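Ripening-associated protein (Musa acuminata, PDB 4PIT) binds mannose-containing sugars, holding dimannose in two neighbouring pockets at one end of a jacalin-like lectin domain. Local coordinates at residues S16-G21 with K130-I135; V29-F32 with V36-G39; V87-L92 with T110-P115. The protein carries 1 engineered substitution. One frame throughout, in Å; residues are numbered along the deposited sequence.

Interaction 1: S16-G21 with K130-I135. With MAN (alpha-D-mannopyranose), chain F.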
loop_
_atom_site.group_PDB
_atom_site.type_symbol
_atom_site.label_atom_id
_atom_site.label_comp_id
_atom_site.label_asym_id
_atom_site.label_seq_id
_atom_site.Cartn_x
_atom_site.Cartn_y
_atom_site.Cartn_z
ATOM N N SER B 16 2.263 -14.654 15.778
ATOM C CA SER B 16 0.935 -14.383 16.326
ATOM C C SER B 16 0.478 -13.001 15.870
ATOM O O SER B 16 1.275 -12.059 15.877
ATOM C CB SER B 16 0.943 -14.437 17.855
ATOM O OG SER B 16 1.397 -15.709 18.314
ATOM N N ALA B 17 -0.784 -12.876 15.505
ATOM C CA ALA B 17 -1.279 -11.566 15.070
ATOM C C ALA B 17 -1.346 -10.586 16.206
ATOM O O ALA B 17 -1.671 -10.937 17.347
ATOM C CB ALA B 17 -2.677 -11.713 14.486
ATOM N N PHE B 18 -1.082 -9.352 15.882
ATOM C CA PHE B 18 -1.266 -8.231 16.795
ATOM C C PHE B 18 -2.031 -7.127 16.076
ATOM O O PHE B 18 -1.991 -7.023 14.843
ATOM C CB PHE B 18 0.059 -7.693 17.347
ATOM C CG PHE B 18 0.948 -7.030 16.323
ATOM C CD1 PHE B 18 0.836 -5.669 16.057
ATOM C CD2 PHE B 18 1.974 -7.741 15.712
ATOM C CE1 PHE B 18 1.712 -5.039 15.166
ATOM C CE2 PHE B 18 2.841 -7.118 14.810
ATOM C CZ PHE B 18 2.718 -5.770 14.550
ATOM N N ASP B 19 -2.693 -6.263 16.854
ATOM C CA ASP B 19 -3.485 -5.188 16.273
ATOM C C ASP B 19 -3.658 -4.106 17.330
ATOM O O ASP B 19 -4.413 -4.285 18.298
ATOM C CB ASP B 19 -4.834 -5.755 15.784
ATOM C CG ASP B 19 -5.703 -4.758 15.035
ATOM O OD1 ASP B 19 -5.340 -3.571 14.993
ATOM O OD2 ASP B 19 -6.794 -5.158 14.565
ATOM N N MET B 20 -2.971 -2.970 17.131
ATOM C CA MET B 20 -2.995 -1.817 18.050
ATOM C C MET B 20 -4.321 -1.064 17.961
ATOM O O MET B 20 -4.720 -0.386 18.904
ATOM C CB MET B 20 -1.847 -0.918 17.579
ATOM C CG MET B 20 -1.329 0.049 18.517
ATOM S SD MET B 20 -0.110 0.933 17.470
ATOM C CE MET B 20 -0.375 2.547 18.180
ATOM N N GLY B 21 -4.961 -1.111 16.801
ATOM C CA GLY B 21 -6.137 -0.299 16.558
ATOM C C GLY B 21 -5.711 1.088 16.104
ATOM O O GLY B 21 -4.529 1.439 16.114
ATOM N N LYS B 130 9.598 -14.878 16.614
ATOM C CA LYS B 130 10.990 -14.579 16.921
ATOM C C LYS B 130 11.426 -13.289 16.212
ATOM O O LYS B 130 12.281 -12.547 16.716
ATOM C CB LYS B 130 11.876 -15.753 16.494
ATOM C CG LYS B 130 13.335 -15.577 16.904
ATOM C CD LYS B 130 14.155 -16.819 16.508
ATOM C CE LYS B 130 15.640 -16.561 16.701
ATOM N NZ LYS B 130 15.990 -16.432 18.138
ATOM N N PHE B 131 10.873 -13.056 15.003
ATOM C CA PHE B 131 11.139 -11.856 14.222
ATOM C C PHE B 131 9.799 -11.169 13.932
ATOM O O PHE B 131 8.739 -11.612 14.392
ATOM C CB PHE B 131 11.883 -12.211 12.913
ATOM C CG PHE B 131 13.104 -13.098 13.145
ATOM C CD1 PHE B 131 14.181 -12.641 13.897
ATOM C CD2 PHE B 131 13.160 -14.390 12.614
ATOM C CE1 PHE B 131 15.293 -13.466 14.144
ATOM C CE2 PHE B 131 14.298 -15.199 12.823
ATOM C CZ PHE B 131 15.350 -14.730 13.593
ATOM N N LEU B 132 9.856 -10.060 13.186
ATOM C CA LEU B 132 8.639 -9.380 12.814
ATOM C C LEU B 132 8.130 -10.003 11.509
ATOM O O LEU B 132 8.574 -9.621 10.414
ATOM C CB LEU B 132 8.875 -7.878 12.679
ATOM C CG LEU B 132 7.599 -7.041 12.621
ATOM C CD1 LEU B 132 6.722 -7.214 13.863
ATOM C CD2 LEU B 132 7.969 -5.586 12.462
ATOM N N ASP B 133 7.188 -10.955 11.641
ATOM C CA ASP B 133 6.644 -11.650 10.479
ATOM C C ASP B 133 5.951 -10.745 9.507
ATOM O O ASP B 133 6.110 -10.923 8.297
ATOM C CB ASP B 133 5.646 -12.720 10.924
ATOM C CG ASP B 133 6.302 -13.800 11.759
ATOM O OD1 ASP B 133 6.698 -13.500 12.922
ATOM O OD2 ASP B 133 6.498 -14.926 11.231
ATOM N N ALA B 134 5.154 -9.779 10.018
ATOM C CA ALA B 134 4.386 -8.940 9.087
ATOM C C ALA B 134 3.994 -7.639 9.744
ATOM O O ALA B 134 3.897 -7.553 10.968
ATOM C CB ALA B 134 3.135 -9.682 8.630
ATOM N N ILE B 135 3.740 -6.634 8.913
ATOM C CA ILE B 135 3.273 -5.332 9.418
ATOM C C ILE B 135 2.289 -4.726 8.432
ATOM O O ILE B 135 2.454 -4.836 7.223
ATOM C CB ILE B 135 4.473 -4.386 9.720
ATOM C CG1 ILE B 135 3.999 -3.176 10.568
ATOM C CG2 ILE B 135 5.195 -3.952 8.430
ATOM C CD1 ILE B 135 5.184 -2.306 11.196
HETATM C C1 MAN F . 9.608 -18.455 15.178
HETATM C C2 MAN F . 8.131 -18.724 15.433
HETATM C C3 MAN F . 7.341 -18.640 14.129
HETATM C C4 MAN F . 7.599 -17.304 13.431
HETATM C C5 MAN F . 9.099 -17.075 13.266
HETATM C C6 MAN F . 9.436 -15.715 12.711
HETATM O O2 MAN F . 7.661 -17.730 16.346
HETATM O O3 MAN F . 5.950 -18.819 14.363
HETATM O O4 MAN F . 7.009 -17.328 12.133
HETATM O O5 MAN F . 9.775 -17.180 14.537
HETATM O O6 MAN F . 8.993 -14.682 13.598
#

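Interaction 2: V29-F32 with V36-G39. With MAN (alpha-D-mannopyranose), chain G.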
loop_
_atom_site.group_PDB
_atom_site.type_symbol
_atom_site.label_atom_id
_atom_site.label_comp_id
_atom_site.label_asym_id
_atom_site.label_seq_id
_atom_site.Cartn_x
_atom_site.Cartn_y
_atom_site.Cartn_z
ATOM N N VAL B 29 8.475 5.091 17.311
ATOM C CA VAL B 29 8.580 3.723 16.856
ATOM C C VAL B 29 10.040 3.329 17.007
ATOM O O VAL B 29 10.898 4.023 16.479
ATOM C CB VAL B 29 8.072 3.575 15.393
ATOM C CG1 VAL B 29 8.331 2.170 14.846
ATOM C CG2 VAL B 29 6.571 3.913 15.288
ATOM N N LYS B 30 10.320 2.199 17.648
ATOM C CA LYS B 30 11.687 1.717 17.802
ATOM C C LYS B 30 11.760 0.429 17.045
ATOM O O LYS B 30 11.054 -0.526 17.400
ATOM C CB LYS B 30 12.013 1.526 19.297
ATOM C CG LYS B 30 13.459 1.178 19.584
ATOM C CD LYS B 30 13.704 1.063 21.097
ATOM C CE LYS B 30 13.765 2.385 21.829
ATOM N NZ LYS B 30 13.878 2.158 23.305
ATOM N N ILE B 31 12.553 0.405 15.967
ATOM C CA ILE B 31 12.681 -0.790 15.139
ATOM C C ILE B 31 13.939 -1.537 15.562
ATOM O O ILE B 31 15.024 -0.954 15.529
ATOM C CB ILE B 31 12.736 -0.395 13.638
ATOM C CG1 ILE B 31 11.412 0.328 13.202
ATOM C CG2 ILE B 31 13.022 -1.644 12.745
ATOM C CD1 ILE B 31 11.475 1.102 11.813
ATOM N N PHE B 32 13.811 -2.841 15.907
ATOM C CA PHE B 32 14.960 -3.683 16.298
ATOM C C PHE B 32 15.331 -4.510 15.123
ATOM O O PHE B 32 14.469 -5.202 14.561
ATOM C CB PHE B 32 14.627 -4.588 17.483
ATOM C CG PHE B 32 14.319 -3.815 18.741
ATOM C CD1 PHE B 32 13.040 -3.317 18.970
ATOM C CD2 PHE B 32 15.287 -3.666 19.732
ATOM C CE1 PHE B 32 12.735 -2.657 20.172
ATOM C CE2 PHE B 32 14.983 -3.012 20.939
ATOM C CZ PHE B 32 13.717 -2.484 21.128
ATOM N N VAL B 36 17.631 -9.195 9.892
ATOM C CA VAL B 36 16.234 -8.918 9.534
ATOM C C VAL B 36 15.620 -7.974 10.553
ATOM O O VAL B 36 16.315 -7.508 11.463
ATOM C CB VAL B 36 15.398 -10.229 9.417
ATOM C CG1 VAL B 36 15.946 -11.138 8.316
ATOM C CG2 VAL B 36 15.295 -10.977 10.747
ATOM N N VAL B 37 14.311 -7.723 10.434
ATOM C CA VAL B 37 13.618 -6.910 11.436
ATOM C C VAL B 37 13.151 -7.868 12.512
ATOM O O VAL B 37 12.306 -8.737 12.264
ATOM C CB VAL B 37 12.459 -6.112 10.799
ATOM C CG1 VAL B 37 11.741 -5.281 11.869
ATOM C CG2 VAL B 37 12.978 -5.188 9.693
ATOM N N ASP B 38 13.748 -7.747 13.713
ATOM C CA ASP B 38 13.416 -8.616 14.829
ATOM C C ASP B 38 12.107 -8.240 15.474
ATOM O O ASP B 38 11.396 -9.090 15.960
ATOM C CB ASP B 38 14.530 -8.507 15.881
ATOM C CG ASP B 38 15.820 -9.135 15.374
ATOM O OD1 ASP B 38 16.570 -8.444 14.624
ATOM O OD2 ASP B 38 16.039 -10.335 15.652
ATOM N N GLY B 39 11.821 -6.951 15.558
ATOM C CA GLY B 39 10.622 -6.558 16.256
ATOM C C GLY B 39 10.508 -5.067 16.300
ATOM O O GLY B 39 11.343 -4.346 15.734
HETATM C C1 MAN G . 21.905 -10.853 13.765
HETATM C C2 MAN G . 21.917 -10.136 15.111
HETATM C C3 MAN G . 20.770 -10.622 15.999
HETATM C C4 MAN G . 19.425 -10.559 15.275
HETATM C C5 MAN G . 19.498 -11.292 13.935
HETATM C C6 MAN G . 18.241 -11.133 13.097
HETATM O O2 MAN G . 21.833 -8.739 14.874
HETATM O O3 MAN G . 20.695 -9.864 17.201
HETATM O O4 MAN G . 18.453 -11.182 16.098
HETATM O O5 MAN G . 20.595 -10.773 13.160
HETATM O O6 MAN G . 17.976 -9.761 12.778
#

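Interaction 3: V87-L92 with T110-P115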
loop_
_atom_site.group_PDB
_atom_site.type_symbol
_atom_site.label_atom_id
_atom_site.label_comp_id
_atom_site.label_asym_id
_atom_site.label_seq_id
_atom_site.Cartn_x
_atom_site.Cartn_y
_atom_site.Cartn_z
ATOM N N VAL B 87 9.035 -16.449 6.582
ATOM C CA VAL B 87 8.781 -15.321 5.691
ATOM C C VAL B 87 8.585 -14.137 6.622
ATOM O O VAL B 87 7.558 -14.068 7.315
ATOM C CB VAL B 87 7.557 -15.593 4.780
ATOM C CG1 VAL B 87 7.225 -14.346 3.944
ATOM C CG2 VAL B 87 7.834 -16.790 3.863
ATOM N N VAL B 88 9.553 -13.223 6.653
ATOM C CA VAL B 88 9.504 -12.106 7.606
ATOM C C VAL B 88 9.902 -10.795 6.949
ATOM O O VAL B 88 10.245 -10.757 5.761
ATOM C CB VAL B 88 10.476 -12.406 8.800
ATOM C CG1 VAL B 88 10.098 -13.699 9.541
ATOM C CG2 VAL B 88 11.942 -12.440 8.331
ATOM N N LEU B 89 9.850 -9.703 7.716
ATOM C CA LEU B 89 10.337 -8.438 7.195
ATOM C C LEU B 89 11.848 -8.473 7.256
ATOM O O LEU B 89 12.432 -8.557 8.348
ATOM C CB LEU B 89 9.775 -7.265 8.018
ATOM C CG LEU B 89 8.285 -7.015 7.818
ATOM C CD1 LEU B 89 7.758 -6.259 8.982
ATOM C CD2 LEU B 89 8.023 -6.271 6.480
ATOM N N GLY B 90 12.490 -8.463 6.089
ATOM C CA GLY B 90 13.949 -8.399 6.022
ATOM C C GLY B 90 14.497 -6.992 6.200
ATOM O O GLY B 90 15.619 -6.800 6.687
ATOM N N LYS B 91 13.697 -5.993 5.770
ATOM C CA LYS B 91 14.009 -4.566 5.855
ATOM C C LYS B 91 12.729 -3.809 6.102
ATOM O O LYS B 91 11.699 -4.186 5.537
ATOM C CB LYS B 91 14.659 -4.050 4.561
ATOM C CG LYS B 91 15.946 -4.731 4.177
ATOM C CD LYS B 91 16.634 -4.006 3.052
ATOM C CE LYS B 91 17.904 -4.730 2.724
ATOM N NZ LYS B 91 18.605 -4.089 1.564
ATOM N N LEU B 92 12.812 -2.718 6.862
ATOM C CA LEU B 92 11.644 -1.872 7.126
ATOM C C LEU B 92 12.084 -0.436 7.341
ATOM O O LEU B 92 12.957 -0.150 8.156
ATOM C CB LEU B 92 10.880 -2.389 8.357
ATOM C CG LEU B 92 9.632 -1.585 8.797
ATOM C CD1 LEU B 92 8.529 -1.694 7.752
ATOM C CD2 LEU B 92 9.094 -2.124 10.108
ATOM N N THR B 110 11.385 -9.614 -1.483
ATOM C CA THR B 110 10.348 -9.043 -2.340
ATOM C C THR B 110 10.065 -7.656 -1.825
ATOM O O THR B 110 9.559 -7.542 -0.703
ATOM C CB THR B 110 9.080 -9.908 -2.328
ATOM O OG1 THR B 110 9.416 -11.250 -2.714
ATOM C CG2 THR B 110 7.998 -9.366 -3.275
ATOM N N PRO B 111 10.378 -6.583 -2.565
ATOM C CA PRO B 111 10.087 -5.258 -2.030
ATOM C C PRO B 111 8.606 -4.944 -1.904
ATOM O O PRO B 111 7.778 -5.446 -2.646
ATOM C CB PRO B 111 10.706 -4.298 -3.048
ATOM C CG PRO B 111 10.917 -5.074 -4.262
ATOM C CD PRO B 111 11.041 -6.527 -3.889
ATOM N N PHE B 112 8.288 -4.048 -0.973
ATOM C CA PHE B 112 6.962 -3.471 -0.870
ATOM C C PHE B 112 7.133 -1.997 -0.582
ATOM O O PHE B 112 8.156 -1.576 -0.013
ATOM C CB PHE B 112 6.077 -4.149 0.182
ATOM C CG PHE B 112 6.472 -3.879 1.611
ATOM C CD1 PHE B 112 7.405 -4.682 2.253
ATOM C CD2 PHE B 112 5.875 -2.847 2.332
ATOM C CE1 PHE B 112 7.789 -4.418 3.580
ATOM C CE2 PHE B 112 6.248 -2.591 3.661
ATOM C CZ PHE B 112 7.173 -3.392 4.285
ATOM N N SER B 113 6.135 -1.218 -0.940
ATOM C CA SER B 113 6.186 0.209 -0.695
ATOM C C SER B 113 4.820 0.778 -0.536
ATOM O O SER B 113 3.897 0.424 -1.307
ATOM C CB SER B 113 6.904 0.931 -1.828
ATOM O OG SER B 113 6.320 0.632 -3.091
ATOM N N LEU B 114 4.688 1.696 0.445
ATOM C CA LEU B 114 3.458 2.383 0.680
ATOM C C LEU B 114 3.657 3.885 0.662
ATOM O O LEU B 114 3.769 4.517 1.720
ATOM C CB LEU B 114 2.774 1.917 1.984
ATOM C CG LEU B 114 1.428 2.545 2.255
ATOM C CD1 LEU B 114 0.369 2.030 1.269
ATOM C CD2 LEU B 114 1.012 2.279 3.699
ATOM N N PRO B 115 3.708 4.495 -0.542
ATOM C CA PRO B 115 3.689 5.961 -0.606
ATOM C C PRO B 115 2.268 6.436 -0.324
ATOM O O PRO B 115 1.329 5.786 -0.755
ATOM C CB PRO B 115 4.133 6.270 -2.039
ATOM C CG PRO B 115 4.040 5.029 -2.781
ATOM C CD PRO B 115 3.603 3.896 -1.895
#

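Interaction 1: S16-G21 with K130-I135
F18 reaches L132 and A134 across a wide backbone gap: strand 16-19 and the start of strand 134-140 sit in one four-stranded antiparallel sheet with strand 118-128 between them, and the nearest CA atoms, those of F18 and I135, are 9.1 Å apart. The bridging is done by the ring. With CG set between the backbone N and the carbonyl carbon (chi1 67°), F18 brings CE2 to 4.0 Å from L132 CD1; the two side chains meet at about a right angle. A134 O lies beside the same CE2. Just before it, D133 pairs with A134 in facing R127, a classic beta bulge, and G129 to D133 form the GXXXD signature of the mannose-specific jacalin relatives. K130 lays its CG 3.9 Å above the plane of the F131 ring, over the ring centre. That ring belongs to both sugar pockets and also touches T84, an engineered residue. The loop's polar edge grips the mannose of chain F. K130 N donates to the sugar O5. F131 N donates to the sugar O6 at 2.9 Å, while D133 OD1 accepts from O6 at 2.7 Å and D133 OD2 from O4 at 2.6 Å. O6 is thus both acceptor and donor, and the paired carboxylate bonds ask for two hydroxyls spaced as O4 and O6 of this hexose, consistent with a pocket that reads that edge of the sugar.

Interaction 2: V29-F32 with V36-G39
F32 and G39 form an antiparallel, hydrogen-bonded pair with CA atoms 5.2 Å apart, although the short strands 29-32 and 37-39 are strongly splayed, their directions differing by 124°. F32 N donates to G39 O at 2.9 Å in a nearly straight bond (168°). In return F32 O draws two amides: D38 N at 2.8 Å, and G39 N in a weak bond at 3.3 Å. Two consecutive residues answering one make this a classic beta bulge, set in the hairpin of strands 25-33 and 37-46 just after its turn. The F32 ring swings back over its own strand and meets G39 O at its edge, near the ring plane; G39 brings no side chain to that place.

G34 to D38 form a GXXXD sugar loop, and the bulge starts at its aspartate, so the bulge and the sugar-binding carboxylate fall on the same residue. D38 takes two hydroxyls of the mannose of chain G on its carboxylate, OD2 accepting from O4 at 2.6 Å and OD1 from O6 at 2.7 Å. V36 N donates to that same O6 at 3.0 Å, and D35 N and G60 N add further bonds to the sugar. Inward from the loop, V37 holds CG1 anti to its backbone N (chi1 179°), which places the methyl 4.0 Å from I31 CG2; the two branched chains cross obliquely. Beyond them V37 packs on L89, L92 and L132, while I31 rests on I65 and F94.

Interaction 3: V87-L92 with T110-P115
The apolar interior of the beta-prism fold is where F112 meets L89 and L92, in the sheet that holds strands 86-96 and 110-116 on either side of strand 73-83. The backbones stay well apart, 8.8 Å between the CA atoms of K91 and P111, and the aromatic ring spans the difference. At chi1 71° the CB-CG bond of F112 is flanked by both backbone neighbours of CA, and the ring stands up from its strand toward the side chains of L89 and L92. There L89 CD2 packs closely on the ring, 3.4 Å from F112 CE1 and 3.7 Å from F112 CZ, with the two side chains at about a right angle. L92 comes from the far side of the corner at G90 and puts CD1 at the ring edge, near its plane, 4.1 Å from F112 CZ. The corner itself is a classic beta bulge, G90 and K91 both facing E79. Around this cluster, F112 stacks on W10, L89 and L92 pack on V37 and I135 from the other two sheets, and strand 110-116 lies at the dimer interface, where S113 O accepts from W10 NE1 of the second subunit and L114 packs on L114 of that subunit.

How the interactions relate
From the N terminus, 16-21 opens interaction 1, which closes only at 130-135, so nearly the whole domain lies inside its loop. Nested there, in series, come interaction 2, a tight hairpin with three residues between its segments, and interaction 3, whose loop of 17 residues takes in strand 100-104; none crosses another. Each belongs to a different sheet of the prism, and one segment of each comes together near the sugar-binding end. L132, V37 and L89 tie them in a ring of probable backbone hydrogen bonds: L132 N to V37 O, V37 N to L89 O, and L89 N to L132 O. F131 packs on V36 and D38, joining the two mannose loops.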